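Local coordinates for protein RNA silencing suppressor p19 (Carnation Italian ringspot virus, PDB 6BJV) that suppresses RNA silencing in the infected plant by binding short interfering RNAs as a homodimer that measures the length of their duplex region, at residues 121-126 and 138-143; 63-68 and 128-133. All coordinates share one frame; numbering follows the deposited sequence.

Contact 1: residues 121-126 and 138-143; sequences VTISGG and IRSKQE. With nucleotides of chain D.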
# COMPACT_ATOMS: atom_id res chain seq x y z
N VAL A 121 4.11 2.73 -0.01
CA VAL A 121 3.43 1.46 0.21
C VAL A 121 2.46 1.63 1.37
O VAL A 121 2.85 2.14 2.43
CB VAL A 121 4.44 0.33 0.50
CG1 VAL A 121 3.71 -1.01 0.66
CG2 VAL A 121 5.48 0.24 -0.60
N THR A 122 1.22 1.21 1.16
CA THR A 122 0.18 1.36 2.17
C THR A 122 -0.51 0.02 2.40
O THR A 122 -0.82 -0.70 1.44
CB THR A 122 -0.85 2.42 1.77
OG1 THR A 122 -1.45 2.06 0.52
CG2 THR A 122 -0.20 3.78 1.65
N ILE A 123 -0.74 -0.30 3.66
CA ILE A 123 -1.43 -1.52 4.07
C ILE A 123 -2.69 -1.10 4.81
O ILE A 123 -2.61 -0.47 5.87
CB ILE A 123 -0.55 -2.41 4.97
CG1 ILE A 123 0.87 -2.53 4.40
CG2 ILE A 123 -1.17 -3.78 5.14
CD1 ILE A 123 0.95 -3.16 3.03
N SER A 124 -3.85 -1.43 4.24
CA SER A 124 -5.13 -0.99 4.78
C SER A 124 -6.05 -2.18 5.02
O SER A 124 -5.96 -3.21 4.34
CB SER A 124 -5.83 0.01 3.85
OG SER A 124 -5.07 1.20 3.72
N GLY A 125 -6.94 -2.03 5.99
CA GLY A 125 -7.92 -3.05 6.29
C GLY A 125 -8.69 -2.70 7.54
O GLY A 125 -8.33 -1.78 8.28
N GLY A 126 -9.76 -3.45 7.77
CA GLY A 126 -10.57 -3.22 8.95
C GLY A 126 -9.80 -3.52 10.22
O GLY A 126 -8.92 -4.37 10.25
N ILE A 138 5.05 -4.99 8.55
CA ILE A 138 6.41 -4.97 9.07
C ILE A 138 7.40 -5.42 8.00
O ILE A 138 8.49 -4.85 7.86
CB ILE A 138 6.52 -5.84 10.35
CG1 ILE A 138 7.93 -5.76 10.94
CG2 ILE A 138 6.17 -7.29 10.05
CD1 ILE A 138 8.31 -4.38 11.46
N ARG A 139 7.04 -6.45 7.24
CA ARG A 139 7.95 -6.96 6.22
C ARG A 139 7.82 -6.21 4.90
O ARG A 139 8.81 -6.09 4.17
CB ARG A 139 7.72 -8.46 6.00
CG ARG A 139 6.43 -8.81 5.30
CD ARG A 139 6.21 -10.32 5.30
NE ARG A 139 7.46 -11.06 5.14
CZ ARG A 139 8.18 -11.09 4.02
NH1 ARG A 139 7.80 -10.40 2.95
NH2 ARG A 139 9.30 -11.80 3.98
N SER A 140 6.63 -5.70 4.58
CA SER A 140 6.52 -4.75 3.48
C SER A 140 7.44 -3.56 3.69
O SER A 140 7.99 -3.01 2.73
CB SER A 140 5.07 -4.28 3.33
OG SER A 140 4.22 -5.35 2.98
N LYS A 141 7.63 -3.15 4.95
CA LYS A 141 8.60 -2.12 5.27
C LYS A 141 10.02 -2.60 5.01
O LYS A 141 10.90 -1.79 4.70
CB LYS A 141 8.44 -1.70 6.73
CG LYS A 141 9.41 -0.64 7.22
CD LYS A 141 9.25 -0.40 8.71
CE LYS A 141 10.16 0.69 9.21
NZ LYS A 141 10.03 0.89 10.67
N GLN A 142 10.27 -3.90 5.13
CA GLN A 142 11.61 -4.44 4.93
C GLN A 142 12.02 -4.38 3.46
O GLN A 142 13.11 -3.91 3.13
CB GLN A 142 11.69 -5.87 5.45
CG GLN A 142 13.09 -6.47 5.44
CD GLN A 142 13.10 -7.95 5.77
OE1 GLN A 142 12.05 -8.56 5.98
NE2 GLN A 142 14.29 -8.53 5.82
N GLU A 143 11.15 -4.86 2.56
CA GLU A 143 11.50 -4.89 1.15
C GLU A 143 11.67 -3.49 0.58
O GLU A 143 12.56 -3.25 -0.24
CB GLU A 143 10.44 -5.66 0.36
CG GLU A 143 10.47 -7.17 0.58
CD GLU A 143 9.64 -7.60 1.77
OE1 GLU A 143 8.49 -7.14 1.89
OE2 GLU A 143 10.14 -8.41 2.58
P U D 12 -9.92 -1.30 -1.28
OP1 U D 12 -9.84 -2.78 -1.36
OP2 U D 12 -10.96 -0.58 -2.07
O5' U D 12 -10.09 -0.91 0.25
C5' U D 12 -9.11 -1.31 1.20
C4' U D 12 -9.29 -0.62 2.53
O4' U D 12 -9.09 0.82 2.38
C3' U D 12 -10.66 -0.72 3.17
O3' U D 12 -10.90 -1.97 3.79
C2' U D 12 -10.65 0.46 4.13
O2' U D 12 -9.88 0.17 5.29
C1' U D 12 -9.90 1.51 3.31
N1 U D 12 -10.82 2.41 2.58
C2 U D 12 -11.38 3.45 3.29
O2 U D 12 -11.15 3.66 4.46
N3 U D 12 -12.22 4.26 2.56
C4 U D 12 -12.55 4.13 1.23
O4 U D 12 -13.33 4.94 0.72
C5 U D 12 -11.94 3.02 0.56
C6 U D 12 -11.11 2.22 1.25
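Ser140 OG touches Ile123 CD1 at 3.9 Å, and the same hydroxyl is hydrogen-bonded to Met136 O, one turn back in its own helix. Its chi1 of -64° sets OG beside the backbone N, within reach of that carbonyl. The polar group is thus satisfied inside the helix, although Ser140 is buried, with Val121 and Ile123 against it. Ile123 reaches it through the CG1 branch, which ends in CD1. The second touch is looser: Val121 CG1 lies 4.4 Å from Ser140 CB. Val121 and Ile123 both point from strand 119-126 toward helix 130-144, which packs on this face of the p19 sheet. The strand is one of the two outermost of its chain's sheet, and it pairs antiparallel with the same strand of the second subunit, so one sheet runs through the dimer. The other face meets the RNA. There Ser124 CB lies 3.7 Å from O4' of U12 of chain D, a packing contact with the ribose, and Gly125 N comes to 3.7 Å from O2' of the same nucleotide. On the helix, Arg139 forms a salt bridge with Glu143 of the second subunit.

Contact 2: residues 63-68 and 128-133; sequences WGFGKV and RTLQHL. With nucleotides of chain C.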
# COMPACT_ATOMS: atom_id res chain seq x y z
N TRP A 63 0.91 5.49 11.09
CA TRP A 63 -0.04 4.49 11.56
C TRP A 63 -1.37 5.17 11.82
O TRP A 63 -1.43 6.15 12.58
CB TRP A 63 0.45 3.79 12.83
CG TRP A 63 1.19 2.52 12.59
CD1 TRP A 63 2.54 2.32 12.66
CD2 TRP A 63 0.62 1.25 12.23
NE1 TRP A 63 2.84 1.01 12.37
CE2 TRP A 63 1.68 0.33 12.11
CE3 TRP A 63 -0.69 0.81 12.00
CZ2 TRP A 63 1.47 -1.00 11.76
CZ3 TRP A 63 -0.89 -0.52 11.66
CH2 TRP A 63 0.18 -1.41 11.54
N GLY A 64 -2.43 4.66 11.20
CA GLY A 64 -3.75 5.20 11.40
C GLY A 64 -4.71 4.19 12.00
O GLY A 64 -4.91 3.11 11.44
N PHE A 65 -5.30 4.53 13.14
CA PHE A 65 -6.36 3.73 13.76
C PHE A 65 -7.62 4.59 13.72
O PHE A 65 -7.83 5.45 14.58
CB PHE A 65 -6.00 3.33 15.18
CG PHE A 65 -4.60 2.79 15.32
CD1 PHE A 65 -4.29 1.51 14.91
CD2 PHE A 65 -3.60 3.58 15.86
CE1 PHE A 65 -3.01 1.02 15.04
CE2 PHE A 65 -2.32 3.10 15.99
CZ PHE A 65 -2.02 1.82 15.58
N GLY A 66 -8.46 4.36 12.71
CA GLY A 66 -9.52 5.31 12.44
C GLY A 66 -8.93 6.64 12.02
O GLY A 66 -7.99 6.70 11.22
N LYS A 67 -9.46 7.71 12.58
CA LYS A 67 -8.95 9.05 12.33
C LYS A 67 -7.86 9.46 13.31
O LYS A 67 -7.52 10.64 13.38
CB LYS A 67 -10.09 10.07 12.36
CG LYS A 67 -10.98 9.99 13.59
CD LYS A 67 -11.90 11.20 13.68
CE LYS A 67 -13.11 10.91 14.56
NZ LYS A 67 -14.04 9.94 13.93
N VAL A 68 -7.29 8.51 14.05
CA VAL A 68 -6.23 8.77 15.01
C VAL A 68 -4.92 8.37 14.33
O VAL A 68 -4.55 7.20 14.31
CB VAL A 68 -6.44 8.01 16.32
CG1 VAL A 68 -5.42 8.43 17.36
CG2 VAL A 68 -7.86 8.23 16.84
N ARG A 128 -10.39 -5.22 12.55
CA ARG A 128 -10.44 -6.61 12.97
C ARG A 128 -9.32 -7.45 12.36
O ARG A 128 -9.07 -8.56 12.83
CB ARG A 128 -11.79 -7.23 12.62
CG ARG A 128 -12.93 -6.70 13.46
CD ARG A 128 -14.28 -7.01 12.85
NE ARG A 128 -15.38 -6.51 13.67
CZ ARG A 128 -16.63 -6.36 13.24
NH1 ARG A 128 -16.95 -6.67 11.98
NH2 ARG A 128 -17.56 -5.90 14.06
N THR A 129 -8.67 -6.95 11.31
CA THR A 129 -7.54 -7.63 10.69
C THR A 129 -6.22 -6.97 11.03
O THR A 129 -5.23 -7.15 10.31
CB THR A 129 -7.73 -7.68 9.17
OG1 THR A 129 -7.84 -6.35 8.64
CG2 THR A 129 -8.97 -8.48 8.80
N LEU A 130 -6.17 -6.21 12.13
CA LEU A 130 -4.96 -5.48 12.48
C LEU A 130 -3.77 -6.43 12.63
O LEU A 130 -2.70 -6.20 12.07
CB LEU A 130 -5.18 -4.68 13.76
CG LEU A 130 -3.99 -3.84 14.24
CD1 LEU A 130 -3.61 -2.78 13.21
CD2 LEU A 130 -4.32 -3.19 15.57
N GLN A 131 -3.95 -7.51 13.40
CA GLN A 131 -2.89 -8.49 13.56
C GLN A 131 -2.33 -8.93 12.22
O GLN A 131 -1.14 -9.25 12.12
CB GLN A 131 -3.42 -9.71 14.33
CG GLN A 131 -4.48 -10.50 13.57
CD GLN A 131 -5.26 -11.44 14.47
OE1 GLN A 131 -4.74 -12.45 14.93
NE2 GLN A 131 -6.52 -11.10 14.71
N HIS A 132 -3.16 -8.94 11.17
CA HIS A 132 -2.70 -9.34 9.85
C HIS A 132 -2.00 -8.18 9.13
O HIS A 132 -0.99 -8.40 8.45
CB HIS A 132 -3.88 -9.85 9.03
CG HIS A 132 -4.69 -10.90 9.73
ND1 HIS A 132 -5.70 -10.59 10.61
CD2 HIS A 132 -4.63 -12.25 9.68
CE1 HIS A 132 -6.23 -11.71 11.08
NE2 HIS A 132 -5.60 -12.73 10.53
N LEU A 133 -2.53 -6.96 9.27
CA LEU A 133 -1.86 -5.81 8.68
C LEU A 133 -0.43 -5.69 9.21
O LEU A 133 0.48 -5.31 8.47
CB LEU A 133 -2.64 -4.53 8.98
CG LEU A 133 -4.13 -4.52 8.61
CD1 LEU A 133 -4.72 -3.15 8.87
CD2 LEU A 133 -4.35 -4.93 7.16
P U C 9 -12.42 13.12 9.30
OP1 U C 9 -11.60 13.16 10.54
OP2 U C 9 -12.72 14.38 8.58
O5' U C 9 -11.72 12.13 8.27
C5' U C 9 -10.31 12.08 8.14
C4' U C 9 -9.82 10.66 8.15
O4' U C 9 -10.80 9.79 7.53
C3' U C 9 -8.54 10.39 7.38
O3' U C 9 -7.37 10.73 8.11
C2' U C 9 -8.65 8.91 7.05
O2' U C 9 -8.30 8.11 8.17
C1' U C 9 -10.15 8.77 6.81
N1 U C 9 -10.50 8.92 5.38
C2 U C 9 -10.11 7.92 4.50
O2 U C 9 -9.48 6.94 4.85
N3 U C 9 -10.48 8.14 3.20
C4 U C 9 -11.19 9.21 2.70
O4 U C 9 -11.45 9.25 1.50
C5 U C 9 -11.57 10.19 3.67
C6 U C 9 -11.22 10.01 4.95
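Leu130 meets Trp63 and Phe65 where the first turn of helix 130-144 covers the end of strand 58-65. This strand is an inner one of the four-stranded antiparallel p19 sheet, and a type II' beta turn from Phe65 to Val68 joins it to strand 68-75 as a beta hairpin. The cross-contact is apolar, and one methyl carries it. Leu130 CD1 lies 3.9 Å from Trp63 CZ3, approaching the indole obliquely. The same CD1 comes to the edge of the Phe65 ring, near its plane, 4.3 Å from CE1. Leu130 holds CG anti to the backbone N, chi1 -179°, which extends the side chain toward the two rings. Helix 92-99 adds to the group: Val95 packs on both rings, and Asn96 and Ala99 touch Leu130. Trp63 also meets Trp90 edge-to-face.

Hydrogen bonds shape each segment separately. In the turn, Phe65 N gives a bond to Val68 O (3.0 Å), and Val68 N returns one to Phe65 O. Thr129 sits at the N-cap position of the helix, but its side chain makes no capping bond. OG1 is hydrogen-bonded instead to Gly126 O, while the Thr129 carbonyl O accepts from Leu133 N at 2.9 Å.

Contacts with RNA are made at the turn. Gly66 O lies 3.4 Å from O2' of U9 of chain C, and Lys67 CD lies 3.7 Å from OP1 of that nucleotide.

Contacts 1 and 2 have centres about 11 Å apart and share helix 130-144. Contact 2 uses the start of this helix over the inner strand 58-65. Contact 1 uses its later turns over one of the two outermost strands, 119-126. Leu133 joins them: its CD2 packs 3.9 Å from Ile123 CG2 and 3.7 Å from Ser124 O, and its CD1 lies 3.8 Å from Gly125 N. Both contacts reach the second subunit, where Val119 packs on Leu133 and Met136 on Val121. Both also approach the siRNA, but at different RNA chains: 121-126 at U12 of chain D, and 63-68 at U9 of chain C.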